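Local coordinates for foldase protein PrsA (Streptococcus pneumoniae, PDB 5TVL) that probably assists the folding of secreted proteins outside the cell membrane, as a peptidyl-prolyl cis-trans isomerase, at residues Y18-L32 with K261-I273. Residues are numbered along the deposited sequence; the frame is centred on the assembly and turned at random.
Sequences YEQVKNNPSAQQVLL and KDQAFQNIFTQYI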
loop_
_atom_site.group_PDB
_atom_site.type_symbol
_atom_site.label_atom_id
_atom_site.label_comp_id
_atom_site.label_asym_id
_atom_site.label_seq_id
_atom_site.Cartn_x
_atom_site.Cartn_y
_atom_site.Cartn_z
ATOM N N TYR A 18 11.332 -3.326 37.505
ATOM C CA TYR A 18 9.991 -3.519 36.948
ATOM C C TYR A 18 9.078 -2.325 37.266
ATOM O O TYR A 18 8.437 -1.773 36.366
ATOM C CB TYR A 18 9.324 -4.818 37.434
ATOM C CG TYR A 18 7.829 -4.785 37.190
ATOM C CD1 TYR A 18 7.318 -4.797 35.888
ATOM C CD2 TYR A 18 6.926 -4.661 38.249
ATOM C CE1 TYR A 18 5.950 -4.727 35.654
ATOM C CE2 TYR A 18 5.557 -4.594 38.021
ATOM C CZ TYR A 18 5.077 -4.625 36.725
ATOM O OH TYR A 18 3.731 -4.555 36.496
ATOM N N GLU A 19 9.024 -1.934 38.539
ATOM C CA GLU A 19 8.145 -0.838 38.969
ATOM C C GLU A 19 8.414 0.504 38.275
ATOM O O GLU A 19 7.523 1.343 38.230
ATOM C CB GLU A 19 8.176 -0.668 40.496
ATOM C CG GLU A 19 7.370 -1.719 41.256
ATOM C CD GLU A 19 5.875 -1.668 40.977
ATOM O OE1 GLU A 19 5.362 -0.603 40.572
ATOM O OE2 GLU A 19 5.212 -2.712 41.161
ATOM N N GLN A 20 9.627 0.694 37.743
ATOM C CA GLN A 20 9.962 1.853 36.906
ATOM C C GLN A 20 9.770 1.588 35.412
ATOM O O GLN A 20 9.180 2.416 34.713
ATOM C CB GLN A 20 11.406 2.301 37.160
ATOM C CG GLN A 20 11.674 2.783 38.580
ATOM C CD GLN A 20 10.908 4.046 38.931
ATOM O OE1 GLN A 20 10.934 5.027 38.185
ATOM N NE2 GLN A 20 10.221 4.028 40.070
ATOM N N VAL A 21 10.266 0.447 34.927
ATOM C CA VAL A 21 10.208 0.111 33.486
ATOM C C VAL A 21 8.786 -0.074 32.934
ATOM O O VAL A 21 8.561 0.126 31.738
ATOM C CB VAL A 21 11.061 -1.143 33.137
ATOM C CG1 VAL A 21 10.304 -2.443 33.385
ATOM C CG2 VAL A 21 11.532 -1.095 31.692
ATOM N N LYS A 22 7.837 -0.442 33.800
ATOM C CA LYS A 22 6.424 -0.603 33.408
ATOM C C LYS A 22 5.760 0.658 32.831
ATOM O O LYS A 22 4.753 0.556 32.139
ATOM C CB LYS A 22 5.586 -1.136 34.580
ATOM C CG LYS A 22 5.379 -0.170 35.740
ATOM C CD LYS A 22 4.455 -0.767 36.786
ATOM C CE LYS A 22 3.978 0.281 37.778
ATOM N NZ LYS A 22 3.027 -0.303 38.765
ATOM N N ASN A 23 6.307 1.832 33.135
ATOM C CA ASN A 23 5.831 3.092 32.551
ATOM C C ASN A 23 6.470 3.435 31.201
ATOM O O ASN A 23 6.010 4.356 30.523
ATOM C CB ASN A 23 6.048 4.237 33.543
ATOM C CG ASN A 23 5.250 4.049 34.821
ATOM O OD1 ASN A 23 4.018 3.975 34.786
ATOM N ND2 ASN A 23 5.942 3.960 35.954
ATOM N N ASN A 24 7.516 2.702 30.812
ATOM C CA ASN A 24 8.211 2.936 29.546
ATOM C C ASN A 24 7.323 2.461 28.389
ATOM O O ASN A 24 6.937 1.289 28.361
ATOM C CB ASN A 24 9.555 2.196 29.530
ATOM C CG ASN A 24 10.421 2.577 28.345
ATOM O OD1 ASN A 24 10.249 2.059 27.248
ATOM N ND2 ASN A 24 11.370 3.472 28.566
ATOM N N PRO A 25 6.986 3.363 27.437
ATOM C CA PRO A 25 6.128 2.990 26.296
ATOM C C PRO A 25 6.575 1.710 25.572
ATOM O O PRO A 25 5.752 0.828 25.305
ATOM C CB PRO A 25 6.236 4.201 25.359
ATOM C CG PRO A 25 6.606 5.340 26.230
ATOM C CD PRO A 25 7.345 4.795 27.415
ATOM N N SER A 26 7.873 1.623 25.291
ATOM C CA SER A 26 8.473 0.466 24.619
ATOM C C SER A 26 8.239 -0.831 25.407
ATOM O O SER A 26 7.933 -1.868 24.823
ATOM C CB SER A 26 9.982 0.694 24.413
ATOM O OG SER A 26 10.488 -0.080 23.342
ATOM N N ALA A 27 8.378 -0.754 26.728
ATOM C CA ALA A 27 8.139 -1.897 27.613
ATOM C C ALA A 27 6.662 -2.308 27.669
ATOM O O ALA A 27 6.348 -3.494 27.762
ATOM C CB ALA A 27 8.651 -1.593 29.013
ATOM N N GLN A 28 5.762 -1.332 27.613
ATOM C CA GLN A 28 4.329 -1.625 27.561
ATOM C C GLN A 28 3.934 -2.363 26.273
ATOM O O GLN A 28 3.027 -3.193 26.288
ATOM C CB GLN A 28 3.513 -0.343 27.722
ATOM C CG GLN A 28 3.645 0.283 29.104
ATOM C CD GLN A 28 3.039 1.669 29.200
ATOM O OE1 GLN A 28 2.619 2.254 28.201
ATOM N NE2 GLN A 28 2.995 2.204 30.414
ATOM N N GLN A 29 4.624 -2.052 25.175
ATOM C CA GLN A 29 4.459 -2.757 23.898
ATOM C C GLN A 29 4.943 -4.216 23.980
ATOM O O GLN A 29 4.378 -5.096 23.327
ATOM C CB GLN A 29 5.206 -2.008 22.778
ATOM C CG GLN A 29 4.823 -2.406 21.354
ATOM C CD GLN A 29 3.390 -2.030 20.970
ATOM O OE1 GLN A 29 2.885 -0.967 21.346
ATOM N NE2 GLN A 29 2.733 -2.903 20.207
ATOM N N VAL A 30 5.988 -4.462 24.771
ATOM C CA VAL A 30 6.509 -5.817 24.980
ATOM C C VAL A 30 5.502 -6.722 25.702
ATOM O O VAL A 30 5.372 -7.891 25.338
ATOM C CB VAL A 30 7.877 -5.793 25.712
ATOM C CG1 VAL A 30 8.291 -7.178 26.200
ATOM C CG2 VAL A 30 8.945 -5.228 24.784
ATOM N N LEU A 31 4.801 -6.200 26.710
ATOM C CA LEU A 31 3.754 -6.978 27.389
ATOM C C LEU A 31 2.568 -7.232 26.461
ATOM O O LEU A 31 1.971 -8.314 26.493
ATOM C CB LEU A 31 3.259 -6.284 28.658
ATOM C CG LEU A 31 2.337 -7.129 29.552
ATOM C CD1 LEU A 31 3.118 -8.223 30.266
ATOM C CD2 LEU A 31 1.616 -6.250 30.559
ATOM N N LEU A 32 2.227 -6.225 25.657
ATOM C CA LEU A 32 1.174 -6.348 24.654
ATOM C C LEU A 32 1.513 -7.431 23.634
ATOM O O LEU A 32 0.649 -8.225 23.268
ATOM C CB LEU A 32 0.959 -5.014 23.941
ATOM C CG LEU A 32 -0.156 -4.940 22.891
ATOM C CD1 LEU A 32 -1.510 -5.187 23.543
ATOM C CD2 LEU A 32 -0.128 -3.592 22.176
ATOM N N LYS A 261 -3.936 -6.948 35.191
ATOM C CA LYS A 261 -3.812 -6.831 36.647
ATOM C C LYS A 261 -3.205 -5.487 37.050
ATOM O O LYS A 261 -3.768 -4.775 37.887
ATOM C CB LYS A 261 -2.957 -7.971 37.221
ATOM C CG LYS A 261 -3.491 -9.378 36.970
ATOM C CD LYS A 261 -4.670 -9.721 37.869
ATOM C CE LYS A 261 -5.035 -11.194 37.746
ATOM N NZ LYS A 261 -6.259 -11.545 38.518
ATOM N N ASP A 262 -2.065 -5.148 36.447
ATOM C CA ASP A 262 -1.335 -3.918 36.765
ATOM C C ASP A 262 -1.881 -2.735 35.961
ATOM O O ASP A 262 -1.961 -2.799 34.737
ATOM C CB ASP A 262 0.159 -4.114 36.492
ATOM C CG ASP A 262 1.029 -3.080 37.184
ATOM O OD1 ASP A 262 0.891 -1.873 36.890
ATOM O OD2 ASP A 262 1.874 -3.481 38.013
ATOM N N GLN A 263 -2.229 -1.655 36.661
ATOM C CA GLN A 263 -2.874 -0.475 36.064
ATOM C C GLN A 263 -2.012 0.250 35.018
ATOM O O GLN A 263 -2.550 0.886 34.109
ATOM C CB GLN A 263 -3.296 0.506 37.179
ATOM C CG GLN A 263 -4.054 1.758 36.737
ATOM C CD GLN A 263 -5.315 1.456 35.941
ATOM O OE1 GLN A 263 -5.993 0.453 36.181
ATOM N NE2 GLN A 263 -5.639 2.327 34.988
ATOM N N ALA A 264 -0.688 0.153 35.148
ATOM C CA ALA A 264 0.252 0.787 34.211
ATOM C C ALA A 264 0.038 0.393 32.745
ATOM O O ALA A 264 0.248 1.217 31.853
ATOM C CB ALA A 264 1.688 0.485 34.623
ATOM N N PHE A 265 -0.379 -0.851 32.504
ATOM C CA PHE A 265 -0.590 -1.356 31.140
ATOM C C PHE A 265 -2.016 -1.196 30.597
ATOM O O PHE A 265 -2.258 -1.519 29.438
ATOM C CB PHE A 265 -0.169 -2.825 31.061
ATOM C CG PHE A 265 1.243 -3.069 31.509
ATOM C CD1 PHE A 265 2.312 -2.858 30.643
ATOM C CD2 PHE A 265 1.506 -3.500 32.801
ATOM C CE1 PHE A 265 3.620 -3.076 31.062
ATOM C CE2 PHE A 265 2.811 -3.720 33.225
ATOM C CZ PHE A 265 3.870 -3.506 32.356
ATOM N N GLN A 266 -2.945 -0.680 31.409
ATOM C CA GLN A 266 -4.375 -0.614 31.048
ATOM C C GLN A 266 -4.666 0.168 29.759
ATOM O O GLN A 266 -5.529 -0.236 28.975
ATOM C CB GLN A 266 -5.191 -0.021 32.212
ATOM C CG GLN A 266 -6.711 -0.099 32.064
ATOM C CD GLN A 266 -7.234 -1.525 32.016
ATOM O OE1 GLN A 266 -6.830 -2.374 32.810
ATOM N NE2 GLN A 266 -8.144 -1.792 31.086
ATOM N N ASN A 267 -3.945 1.270 29.547
ATOM C CA ASN A 267 -4.161 2.141 28.378
ATOM C C ASN A 267 -3.718 1.525 27.046
ATOM O O ASN A 267 -4.376 1.750 26.026
ATOM C CB ASN A 267 -3.468 3.502 28.562
ATOM C CG ASN A 267 -4.097 4.347 29.664
ATOM O OD1 ASN A 267 -5.172 4.033 30.182
ATOM N ND2 ASN A 267 -3.422 5.436 30.024
ATOM N N ILE A 268 -2.623 0.758 27.046
ATOM C CA ILE A 268 -2.130 0.132 25.805
ATOM C C ILE A 268 -3.026 -1.024 25.332
ATOM O O ILE A 268 -3.017 -1.365 24.150
ATOM C CB ILE A 268 -0.641 -0.308 25.909
ATOM C CG1 ILE A 268 0.022 -0.283 24.525
ATOM C CG2 ILE A 268 -0.486 -1.686 26.549
ATOM C CD1 ILE A 268 1.513 -0.549 24.549
ATOM N N PHE A 269 -3.779 -1.617 26.261
ATOM C CA PHE A 269 -4.794 -2.633 25.939
ATOM C C PHE A 269 -6.164 -2.054 25.550
ATOM O O PHE A 269 -7.001 -2.789 25.031
ATOM C CB PHE A 269 -4.974 -3.616 27.111
ATOM C CG PHE A 269 -3.902 -4.668 27.192
ATOM C CD1 PHE A 269 -4.015 -5.854 26.470
ATOM C CD2 PHE A 269 -2.780 -4.482 27.996
ATOM C CE1 PHE A 269 -3.029 -6.827 26.543
ATOM C CE2 PHE A 269 -1.791 -5.449 28.075
ATOM C CZ PHE A 269 -1.917 -6.622 27.349
ATOM N N THR A 270 -6.395 -0.764 25.799
ATOM C CA THR A 270 -7.699 -0.133 25.543
ATOM C C THR A 270 -8.048 -0.059 24.050
ATOM O O THR A 270 -9.226 -0.144 23.689
ATOM C CB THR A 270 -7.783 1.282 26.168
ATOM O OG1 THR A 270 -7.369 1.230 27.537
ATOM C CG2 THR A 270 -9.206 1.834 26.111
ATOM N N GLN A 271 -7.037 0.100 23.194
ATOM C CA GLN A 271 -7.238 0.041 21.733
ATOM C C GLN A 271 -7.823 -1.293 21.240
ATOM O O GLN A 271 -8.550 -1.314 20.248
ATOM C CB GLN A 271 -5.937 0.351 20.973
ATOM C CG GLN A 271 -4.799 -0.647 21.170
ATOM C CD GLN A 271 -3.600 -0.353 20.284
ATOM O OE1 GLN A 271 -3.746 -0.089 19.089
ATOM N NE2 GLN A 271 -2.403 -0.411 20.864
ATOM N N TYR A 272 -7.495 -2.389 21.930
ATOM C CA TYR A 272 -8.035 -3.718 21.618
ATOM C C TYR A 272 -9.253 -4.061 22.469
ATOM O O TYR A 272 -10.307 -4.411 21.931
ATOM C CB TYR A 272 -6.963 -4.788 21.812
ATOM C CG TYR A 272 -5.808 -4.664 20.848
ATOM C CD1 TYR A 272 -6.014 -4.748 19.468
ATOM C CD2 TYR A 272 -4.506 -4.470 21.307
ATOM C CE1 TYR A 272 -4.957 -4.634 18.578
ATOM C CE2 TYR A 272 -3.444 -4.355 20.422
ATOM C CZ TYR A 272 -3.672 -4.439 19.062
ATOM O OH TYR A 272 -2.618 -4.328 18.190
ATOM N N ILE A 273 -9.094 -3.967 23.789
ATOM C CA ILE A 273 -10.157 -4.284 24.754
ATOM C C ILE A 273 -10.798 -2.989 25.269
ATOM O O ILE A 273 -10.416 -2.418 26.295
ATOM C CB ILE A 273 -9.622 -5.135 25.937
ATOM C CG1 ILE A 273 -8.911 -6.398 25.423
ATOM C CG2 ILE A 273 -10.760 -5.520 26.885
ATOM C CD1 ILE A 273 -7.959 -7.017 26.425
#
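F265 takes the methyl CD2 of L31 over the centre of one ring face, 3.4 Å from the centroid to CD2 and 14° off the normal, a CH-pi contact. The hydroxyl of Y18 sits at the edge of the same ring, in its plane, while CB of K22 and CG of Q28 approach obliquely. F269 receives CD1 of L32 on one face, displaced toward the rim, and L31 CD2 lies at its edge. Both leucines carry CG anti to the backbone N (chi1 -170° for L31), which carries L31 CD2 and L32 CD1 onto the ring faces. L32 also meets the edge of the Y272 ring, its CD1 3.8 Å from Y272 CE2. I268 lays CD1 against the backbone of Q28, 3.5 Å from Q28 C.

At the other end D262 is shared. Its OD2 accepts from Y18 OH at 2.6 Å, from well above the carboxylate plane, with ring and carboxylate almost perpendicular. K22 NZ bridges to the syn lone pair of D262 OD1 at 3.2 Å and to E19 OE1; the anti lone pair of OD1 takes A264 N, closing an Asx turn. Q28 NE2 passes close to A264 O but bonds instead to K22 O, at 3.0 Å in the carbonyl plane, joining the first turn of helix 25-44 to the loop before it.

The last ordered residues, 262-272, pack onto the N-terminal helices 14-21 and 25-44 of the same chain, at a subunit interface, where F265 meets F17 of the second subunit edge-to-face. K22, set between two carboxylates, would be expected to stay protonated and to offset any repulsion between the two acids.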